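Local coordinates for protein twin-arginine translocation pathway signal (Rhodoferax ferrireducens, PDB 5IM2) that probably serves as the periplasmic solute-binding component of a TRAP transporter and holds a benzoate molecule in the cleft between its lobes, at residues P116-G121 against K190-T195; F123-V128 against E341-R346; A140-C145 against L165-P170. One frame throughout, in Å; residues are numbered along the deposited sequence.

Contact 1. Residues P116-G121 against K190-T195; sequences PGYTAG and KMRGPT. With BEZ (benzoic acid), chain B.
The chain of Arg192 leaves its backbone with CG opposite the N, then bends at chi2 (-88°), while Tyr118 turns CG away from its carbonyl carbon; these torsions bring guanidinium and phenol to one benzoate carboxylate. The bonds to Arg192 are paired: NH1 meets O1 of the benzoate at 2.7 Å, and NH2 meets its O2 at 2.7 Å. N-H...O angles of 171° and 169° make both nearly straight, and the carboxylate carbon lies at the guanidinium edge, in plane, as a bidentate arginine-carboxylate pair requires. O2 takes a further hydrogen bond from Tyr118 OH, 2.7 Å away, and lies at the edge of the phenol ring, near its plane. Pro194 packs against one guanidinium face, its CA 3.5 Å from the plane of Arg192 and displaced toward the rim. The carbonyl O of Pro194 approaches the ring edge at Tyr118 CD1 (3.5 Å). Further along, Thr195 CG2 rests on Gly117 CA at 3.7 Å, whereas Thr195 OG1 is hydrogen-bonded to Glu130 OE1. Second-shell carbonyls fix the arginine's rotation, since NH1 also bonds to Ala230 O and NH2 to Met212 O; Tyr118 OH is in turn hydrogen-bonded to Leu214 N. With no direct hydrogen bond between the segments, the ligand is their polar bridge: three bonds grip its carboxylate, a pattern suited to an anionic acid and in keeping with the arginine-carboxylate recognition of TRAP solute-binding proteins.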
loop_
_atom_site.group_PDB
_atom_site.type_symbol
_atom_site.label_atom_id
_atom_site.label_comp_id
_atom_site.label_asym_id
_atom_site.label_seq_id
_atom_site.Cartn_x
_atom_site.Cartn_y
_atom_site.Cartn_z
ATOM N N PRO A 116 -3.499 -4.819 3.989
ATOM C CA PRO A 116 -4.641 -5.722 4.222
ATOM C C PRO A 116 -4.737 -6.862 3.215
ATOM O O PRO A 116 -4.965 -7.996 3.636
ATOM C CB PRO A 116 -5.848 -4.773 4.153
ATOM C CG PRO A 116 -5.263 -3.432 4.599
ATOM C CD PRO A 116 -3.906 -3.403 3.983
ATOM N N GLY A 117 -4.524 -6.592 1.919
ATOM C CA GLY A 117 -4.661 -7.593 0.865
ATOM C C GLY A 117 -3.578 -8.653 0.860
ATOM O O GLY A 117 -3.662 -9.594 0.075
ATOM N N TYR A 118 -2.551 -8.530 1.706
ATOM C CA TYR A 118 -1.679 -9.684 1.931
ATOM C C TYR A 118 -2.440 -10.883 2.506
ATOM O O TYR A 118 -1.946 -12.009 2.418
ATOM C CB TYR A 118 -0.549 -9.317 2.897
ATOM C CG TYR A 118 0.627 -8.529 2.331
ATOM C CD1 TYR A 118 0.714 -8.169 0.982
ATOM C CD2 TYR A 118 1.655 -8.101 3.185
ATOM C CE1 TYR A 118 1.818 -7.444 0.492
ATOM C CE2 TYR A 118 2.738 -7.411 2.717
ATOM C CZ TYR A 118 2.842 -7.081 1.369
ATOM O OH TYR A 118 3.969 -6.390 0.957
ATOM N N THR A 119 -3.621 -10.667 3.079
ATOM C CA THR A 119 -4.491 -11.729 3.591
ATOM C C THR A 119 -5.718 -11.790 2.679
ATOM O O THR A 119 -6.644 -10.992 2.825
ATOM C CB THR A 119 -4.883 -11.448 5.040
ATOM O OG1 THR A 119 -3.768 -10.891 5.744
ATOM C CG2 THR A 119 -5.317 -12.715 5.732
ATOM N N ALA A 120 -5.717 -12.745 1.749
ATOM C CA ALA A 120 -6.705 -12.906 0.681
ATOM C C ALA A 120 -8.159 -12.767 1.138
ATOM O O ALA A 120 -8.610 -13.472 2.040
ATOM C CB ALA A 120 -6.498 -14.286 0.052
ATOM N N GLY A 121 -8.901 -11.865 0.491
ATOM C CA GLY A 121 -10.329 -11.700 0.729
ATOM C C GLY A 121 -10.788 -11.443 2.160
ATOM O O GLY A 121 -11.987 -11.506 2.439
ATOM N N LYS A 190 5.432 -13.545 -16.238
ATOM C CA LYS A 190 5.115 -13.815 -14.838
ATOM C C LYS A 190 5.390 -12.554 -14.029
ATOM O O LYS A 190 6.545 -12.200 -13.802
ATOM C CB LYS A 190 5.941 -14.992 -14.323
ATOM C CG LYS A 190 5.539 -16.338 -14.884
ATOM C CD LYS A 190 6.493 -17.425 -14.437
ATOM C CE LYS A 190 7.950 -17.143 -14.869
ATOM N NZ LYS A 190 8.871 -18.317 -14.684
ATOM N N MET A 191 4.324 -11.877 -13.590
ATOM C CA MET A 191 4.396 -10.567 -12.951
ATOM C C MET A 191 3.836 -10.625 -11.539
ATOM O O MET A 191 2.688 -11.023 -11.338
ATOM C CB MET A 191 3.617 -9.536 -13.764
ATOM C CG MET A 191 4.242 -9.241 -15.117
ATOM S SD MET A 191 5.890 -8.458 -15.034
ATOM C CE MET A 191 5.466 -6.901 -14.252
ATOM N N ARG A 192 4.616 -10.132 -10.580
ATOM C CA ARG A 192 4.178 -10.065 -9.186
ATOM C C ARG A 192 3.256 -8.875 -8.937
ATOM O O ARG A 192 3.517 -7.751 -9.398
ATOM C CB ARG A 192 5.390 -9.963 -8.252
ATOM C CG ARG A 192 5.056 -9.828 -6.785
ATOM C CD ARG A 192 4.866 -8.353 -6.343
ATOM N NE ARG A 192 4.576 -8.292 -4.922
ATOM C CZ ARG A 192 4.394 -7.165 -4.236
ATOM N NH1 ARG A 192 4.461 -5.968 -4.842
ATOM N NH2 ARG A 192 4.139 -7.244 -2.949
ATOM N N GLY A 193 2.204 -9.125 -8.154
ATOM C CA GLY A 193 1.432 -8.064 -7.542
ATOM C C GLY A 193 1.251 -8.320 -6.058
ATOM O O GLY A 193 1.394 -9.448 -5.570
ATOM N N PRO A 194 0.884 -7.277 -5.311
ATOM C CA PRO A 194 0.795 -7.403 -3.854
ATOM C C PRO A 194 -0.523 -7.968 -3.321
ATOM O O PRO A 194 -0.532 -8.538 -2.223
ATOM C CB PRO A 194 0.996 -5.954 -3.384
ATOM C CG PRO A 194 0.431 -5.108 -4.534
ATOM C CD PRO A 194 0.814 -5.882 -5.770
ATOM N N THR A 195 -1.621 -7.802 -4.066
ATOM C CA THR A 195 -2.953 -8.149 -3.591
ATOM C C THR A 195 -3.775 -8.720 -4.749
ATOM O O THR A 195 -3.452 -8.499 -5.914
ATOM C CB THR A 195 -3.668 -6.929 -3.059
ATOM O OG1 THR A 195 -3.943 -6.076 -4.179
ATOM C CG2 THR A 195 -2.812 -6.191 -2.036
HETATM C C BEZ B . 4.219 -3.958 -1.957
HETATM O O1 BEZ B . 3.971 -3.826 -3.190
HETATM O O2 BEZ B . 4.046 -5.073 -1.411
HETATM C C1 BEZ B . 4.750 -2.798 -1.170
HETATM C C2 BEZ B . 5.006 -2.945 0.191
HETATM C C3 BEZ B . 5.530 -1.860 0.896
HETATM C C4 BEZ B . 5.761 -0.660 0.246
HETATM C C5 BEZ B . 5.481 -0.512 -1.098
HETATM C C6 BEZ B . 4.968 -1.598 -1.816
#

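Contact 2. Residues F123-V128 against E341-R346; sequences FPRIEV and EDMNQR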
loop_
_atom_site.group_PDB
_atom_site.type_symbol
_atom_site.label_atom_id
_atom_site.label_comp_id
_atom_site.label_asym_id
_atom_site.label_seq_id
_atom_site.Cartn_x
_atom_site.Cartn_y
_atom_site.Cartn_z
ATOM N N PHE A 123 -10.325 -8.430 3.756
ATOM C CA PHE A 123 -10.715 -7.020 3.849
ATOM C C PHE A 123 -11.226 -6.560 2.484
ATOM O O PHE A 123 -10.575 -5.792 1.777
ATOM C CB PHE A 123 -9.557 -6.152 4.339
ATOM C CG PHE A 123 -8.947 -6.627 5.595
ATOM C CD1 PHE A 123 -9.614 -6.470 6.815
ATOM C CD2 PHE A 123 -7.712 -7.275 5.592
ATOM C CE1 PHE A 123 -9.057 -6.925 8.007
ATOM C CE2 PHE A 123 -7.153 -7.719 6.772
ATOM C CZ PHE A 123 -7.821 -7.535 7.993
ATOM N N PRO A 124 -12.410 -7.032 2.080
ATOM C CA PRO A 124 -12.852 -6.784 0.705
ATOM C C PRO A 124 -13.191 -5.341 0.409
ATOM O O PRO A 124 -12.974 -4.903 -0.723
ATOM C CB PRO A 124 -14.083 -7.683 0.572
ATOM C CG PRO A 124 -14.583 -7.875 1.958
ATOM C CD PRO A 124 -13.340 -7.903 2.812
ATOM N N ARG A 125 -13.734 -4.577 1.356
ATOM C CA ARG A 125 -14.238 -3.260 0.959
ATOM C C ARG A 125 -13.133 -2.215 0.764
ATOM O O ARG A 125 -13.286 -1.297 -0.058
ATOM C CB ARG A 125 -15.252 -2.771 1.988
ATOM C CG ARG A 125 -16.553 -3.501 1.940
ATOM C CD ARG A 125 -17.395 -3.223 3.147
ATOM N NE ARG A 125 -16.933 -3.996 4.278
ATOM C CZ ARG A 125 -17.583 -4.101 5.434
ATOM N NH1 ARG A 125 -18.722 -3.445 5.637
ATOM N NH2 ARG A 125 -17.079 -4.852 6.396
ATOM N N ILE A 126 -12.013 -2.320 1.491
ATOM C CA ILE A 126 -10.955 -1.335 1.323
ATOM C C ILE A 126 -10.288 -1.466 -0.043
ATOM O O ILE A 126 -9.602 -0.541 -0.509
ATOM C CB ILE A 126 -9.924 -1.454 2.460
ATOM C CG1 ILE A 126 -9.032 -0.223 2.454
ATOM C CG2 ILE A 126 -9.098 -2.710 2.349
ATOM C CD1 ILE A 126 -7.931 -0.254 3.531
ATOM N N GLU A 127 -10.497 -2.607 -0.708
ATOM C CA GLU A 127 -9.890 -2.887 -2.004
ATOM C C GLU A 127 -10.336 -1.942 -3.114
ATOM O O GLU A 127 -9.728 -1.954 -4.184
ATOM C CB GLU A 127 -10.233 -4.303 -2.477
ATOM C CG GLU A 127 -9.687 -5.466 -1.723
ATOM C CD GLU A 127 -10.208 -6.796 -2.317
ATOM O OE1 GLU A 127 -11.305 -6.823 -2.967
ATOM O OE2 GLU A 127 -9.529 -7.818 -2.136
ATOM N N VAL A 128 -11.381 -1.141 -2.898
ATOM C CA VAL A 128 -11.844 -0.211 -3.917
ATOM C C VAL A 128 -10.698 0.710 -4.346
ATOM O O VAL A 128 -10.640 1.170 -5.496
ATOM C CB VAL A 128 -13.069 0.562 -3.378
ATOM C CG1 VAL A 128 -12.683 1.520 -2.258
ATOM C CG2 VAL A 128 -13.799 1.257 -4.515
ATOM N N GLU A 341 -19.679 -6.419 -8.350
ATOM C CA GLU A 341 -20.481 -7.634 -8.284
ATOM C C GLU A 341 -20.083 -8.498 -7.084
ATOM O O GLU A 341 -20.950 -9.057 -6.394
ATOM C CB GLU A 341 -20.327 -8.380 -9.604
ATOM C CG GLU A 341 -21.273 -9.539 -9.806
ATOM C CD GLU A 341 -21.291 -10.027 -11.246
ATOM O OE1 GLU A 341 -20.450 -9.552 -12.040
ATOM O OE2 GLU A 341 -22.146 -10.877 -11.585
ATOM N N ASP A 342 -18.778 -8.612 -6.809
ATOM C CA ASP A 342 -18.312 -9.359 -5.639
ATOM C C ASP A 342 -18.807 -8.733 -4.338
ATOM O O ASP A 342 -19.158 -9.458 -3.392
ATOM C CB ASP A 342 -16.786 -9.444 -5.634
ATOM C CG ASP A 342 -16.271 -10.333 -4.543
ATOM O OD1 ASP A 342 -16.839 -11.434 -4.367
ATOM O OD2 ASP A 342 -15.310 -9.947 -3.850
ATOM N N MET A 343 -18.812 -7.392 -4.251
ATOM C CA MET A 343 -19.319 -6.742 -3.039
ATOM C C MET A 343 -20.815 -7.010 -2.871
ATOM O O MET A 343 -21.289 -7.265 -1.760
ATOM C CB MET A 343 -19.055 -5.237 -3.074
ATOM C CG MET A 343 -17.557 -4.826 -3.034
ATOM S SD MET A 343 -16.560 -5.595 -1.733
ATOM C CE MET A 343 -15.760 -6.835 -2.749
ATOM N N ASN A 344 -21.579 -6.936 -3.957
ATOM C CA ASN A 344 -23.004 -7.217 -3.859
ATOM C C ASN A 344 -23.244 -8.634 -3.350
ATOM O O ASN A 344 -24.137 -8.867 -2.523
ATOM C CB ASN A 344 -23.681 -7.048 -5.222
ATOM C CG ASN A 344 -23.739 -5.607 -5.692
ATOM O OD1 ASN A 344 -23.639 -4.660 -4.903
ATOM N ND2 ASN A 344 -23.909 -5.438 -6.997
ATOM N N GLN A 345 -22.482 -9.609 -3.862
ATOM C CA GLN A 345 -22.633 -10.977 -3.387
ATOM C C GLN A 345 -22.250 -11.125 -1.919
ATOM O O GLN A 345 -22.709 -12.071 -1.266
ATOM C CB GLN A 345 -21.790 -11.920 -4.243
ATOM C CG GLN A 345 -22.422 -12.237 -5.579
ATOM C CD GLN A 345 -21.408 -12.421 -6.691
ATOM O OE1 GLN A 345 -20.224 -12.662 -6.442
ATOM N NE2 GLN A 345 -21.873 -12.305 -7.933
ATOM N N ARG A 346 -21.400 -10.239 -1.397
ATOM C CA ARG A 346 -21.027 -10.257 0.012
ATOM C C ARG A 346 -22.028 -9.520 0.894
ATOM O O ARG A 346 -21.818 -9.442 2.110
ATOM C CB ARG A 346 -19.632 -9.669 0.180
ATOM C CG ARG A 346 -18.579 -10.532 -0.428
ATOM C CD ARG A 346 -17.261 -9.813 -0.372
ATOM N NE ARG A 346 -16.162 -10.559 -0.962
ATOM C CZ ARG A 346 -15.337 -11.354 -0.292
ATOM N NH1 ARG A 346 -15.466 -11.526 1.018
ATOM N NH2 ARG A 346 -14.367 -11.973 -0.941
#
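Pro124 and Met343 meet where a loop leading into a 3-10 turn lies against the end of helix 334-345. Followed outward, the Met343 side chain starts at a CB directed along the interface, and CG stands anti to the carbonyl carbon (chi1 -66°). A further bend at chi2 (-50°) swings SD to the loop, 3.8 Å from Pro124 O and 4.2 Å from Arg125 CG. The terminal CE then lies against the proline ring, 3.8 Å from Pro124 CB, with Glu127 OE1 more distant at 4.5 Å. The same CB of Pro124 is also met by Arg346, whose chain runs extended from CG to NE: it stands 3.8 Å above the guanidinium plane, displaced toward its rim, and Pro124 CG approaches NH1. Arg346 NE is held within its own segment by Asp342 OD2 at 3.1 Å, a salt bridge with an N-H...O angle of 165° that meets the carboxylate from above its plane. Arg196 bridges outward to both Asp342 and Glu127. Across the two segments themselves the attraction is therefore dispersive, thioether and guanidinium face against proline; the charges are paired within 341-346 (Arg346 with Asp342) or through Arg196, which probably offsets the proximity of Glu127 OE1 and Asp342 OD2, 5.2 Å apart.

Contact 3. Residues A140-C145 against L165-P170; sequences ATSRAC and LQVHGP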
loop_
_atom_site.group_PDB
_atom_site.type_symbol
_atom_site.label_atom_id
_atom_site.label_comp_id
_atom_site.label_asym_id
_atom_site.label_seq_id
_atom_site.Cartn_x
_atom_site.Cartn_y
_atom_site.Cartn_z
ATOM N N ALA A 140 -3.944 12.725 -0.949
ATOM C CA ALA A 140 -5.391 12.869 -1.114
ATOM C C ALA A 140 -6.107 11.530 -1.027
ATOM O O ALA A 140 -7.128 11.398 -0.329
ATOM C CB ALA A 140 -5.666 13.580 -2.443
ATOM N N THR A 141 -5.585 10.518 -1.721
ATOM C CA THR A 141 -6.226 9.204 -1.743
ATOM C C THR A 141 -6.163 8.519 -0.382
ATOM O O THR A 141 -7.073 7.757 -0.020
ATOM C CB THR A 141 -5.581 8.364 -2.845
ATOM O OG1 THR A 141 -5.650 9.114 -4.070
ATOM C CG2 THR A 141 -6.315 7.059 -3.053
ATOM N N SER A 142 -5.065 8.730 0.368
ATOM C CA SER A 142 -5.009 8.243 1.743
ATOM C C SER A 142 -6.075 8.886 2.618
ATOM O O SER A 142 -6.669 8.222 3.470
ATOM C CB SER A 142 -3.632 8.529 2.351
ATOM O OG SER A 142 -2.620 7.766 1.697
ATOM N N ARG A 143 -6.265 10.201 2.494
ATOM C CA ARG A 143 -7.309 10.851 3.279
ATOM C C ARG A 143 -8.668 10.266 2.930
ATOM O O ARG A 143 -9.495 10.015 3.810
ATOM C CB ARG A 143 -7.301 12.351 3.020
ATOM C CG ARG A 143 -6.107 13.044 3.569
ATOM C CD ARG A 143 -5.989 14.491 3.040
ATOM N NE ARG A 143 -7.112 15.332 3.436
ATOM C CZ ARG A 143 -7.123 16.134 4.490
ATOM N NH1 ARG A 143 -6.068 16.219 5.284
ATOM N NH2 ARG A 143 -8.219 16.848 4.760
ATOM N N ALA A 144 -8.911 10.062 1.642
ATOM C CA ALA A 144 -10.157 9.445 1.181
ATOM C C ALA A 144 -10.349 8.054 1.754
ATOM O O ALA A 144 -11.464 7.676 2.117
ATOM C CB ALA A 144 -10.172 9.400 -0.352
ATOM N N CYS A 145 -9.272 7.270 1.829
ATOM C CA CYS A 145 -9.346 5.927 2.397
ATOM C C CYS A 145 -9.775 5.976 3.855
ATOM O O CYS A 145 -10.647 5.208 4.284
ATOM C CB CYS A 145 -7.989 5.232 2.248
ATOM S SG CYS A 145 -8.008 3.471 2.622
ATOM N N LEU A 165 -4.843 4.788 7.809
ATOM C CA LEU A 165 -5.077 4.084 6.548
ATOM C C LEU A 165 -4.466 4.912 5.428
ATOM O O LEU A 165 -4.626 6.133 5.428
ATOM C CB LEU A 165 -6.580 3.902 6.274
ATOM C CG LEU A 165 -7.276 2.929 7.198
ATOM C CD1 LEU A 165 -8.756 3.292 7.245
ATOM C CD2 LEU A 165 -7.056 1.477 6.721
ATOM N N GLN A 166 -3.769 4.284 4.478
ATOM C CA GLN A 166 -3.073 5.058 3.451
ATOM C C GLN A 166 -2.735 4.186 2.248
ATOM O O GLN A 166 -2.943 2.967 2.252
ATOM C CB GLN A 166 -1.822 5.728 4.037
ATOM C CG GLN A 166 -0.939 4.815 4.881
ATOM C CD GLN A 166 0.468 4.603 4.348
ATOM O OE1 GLN A 166 1.336 4.176 5.072
ATOM N NE2 GLN A 166 0.679 4.850 3.092
ATOM N N VAL A 167 -2.318 4.862 1.182
ATOM C CA VAL A 167 -1.902 4.240 -0.069
ATOM C C VAL A 167 -0.485 4.714 -0.386
ATOM O O VAL A 167 0.021 5.659 0.227
ATOM C CB VAL A 167 -2.854 4.547 -1.235
ATOM C CG1 VAL A 167 -4.262 4.092 -0.871
ATOM C CG2 VAL A 167 -2.788 6.042 -1.598
ATOM N N HIS A 168 0.161 4.045 -1.346
ATOM C CA HIS A 168 1.458 4.486 -1.835
ATOM C C HIS A 168 1.339 5.259 -3.166
ATOM O O HIS A 168 0.249 5.541 -3.661
ATOM C CB HIS A 168 2.452 3.303 -1.892
ATOM C CG HIS A 168 2.108 2.168 -2.831
ATOM N ND1 HIS A 168 1.864 2.338 -4.184
ATOM C CD2 HIS A 168 2.058 0.830 -2.611
ATOM C CE1 HIS A 168 1.625 1.155 -4.737
ATOM N NE2 HIS A 168 1.772 0.218 -3.814
ATOM N N GLY A 169 2.504 5.677 -3.714
ATOM C CA GLY A 169 2.532 6.386 -4.969
ATOM C C GLY A 169 2.152 5.490 -6.140
ATOM O O GLY A 169 1.892 4.294 -5.990
ATOM N N PRO A 170 2.116 6.068 -7.335
ATOM C CA PRO A 170 1.652 5.291 -8.497
ATOM C C PRO A 170 2.499 4.055 -8.749
ATOM O O PRO A 170 3.731 4.085 -8.672
ATOM C CB PRO A 170 1.753 6.288 -9.652
ATOM C CG PRO A 170 1.691 7.650 -8.983
ATOM C CD PRO A 170 2.377 7.475 -7.666
#
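Ser142 OG and Val167 N form the hydrogen bond across this contact, 3.0 Å long with an N-H...O angle of 165°. The packing is tightest here: the CA atoms of Ser142 and Gln166 come within 4.1 Å, and Ser142 OG is 3.2 Å from Gln166 CB. Because Ser142 OG stands beside its own backbone N (chi1 -67°), it can also bond to Ala138 O one helical turn back, so the hydroxyl joins helix to strand. The flanks make ordinary van der Waals contacts, less close than the serine's. Thr141 CB meets Val167 CG2 at 3.8 Å, the two side chains crossing at about a right angle, and Cys145 SG touches Leu165 CB at 3.9 Å. These flanks are buried too, so no solvent side appears among the touching residues. Beyond Val167 the chain leaves the helix: His168 points away from it, and its ND1 bonds in the carbonyl plane to Gly169 O at 2.7 Å, while the residue lines the benzoate pocket. The axes of helix 140-145 and strand 165-167 approach to 6.4 Å at 146°, a helix packed against the strand and running roughly antiparallel to it: the helix-on-sheet layering of an alpha/beta lobe in a periplasmic binding protein, here on edge strand 161-167 of the five-stranded sheet.

All three contacts are buried, yet they differ in what holds them. Contact 1 unites the loop that follows strand 111-114 of the five-stranded sheet with strand 190-193 of the six-stranded one, through direct packing and, for its polar bonds, a bound ligand; contact 2 sets a later part of that loop on helix 334-345, farther from the chain centre, by apolar contact with charges alongside. Contact 3 lies closest to the centre and pairs helix 138-152 with strand 161-167 through one hydrogen bond and small apolar groups. Contacts 1 and 2 touch where Pro116 CB meets Phe123 CD2 at 3.4 Å. Ile126 carries contact 2 into contact 3, its CD1 lying against both Leu165 and Cys145. Contacts 1 and 3 do not touch, but contact 1 gives Tyr118, Arg192 and Pro194 to the benzoate pocket, contact 3 His168.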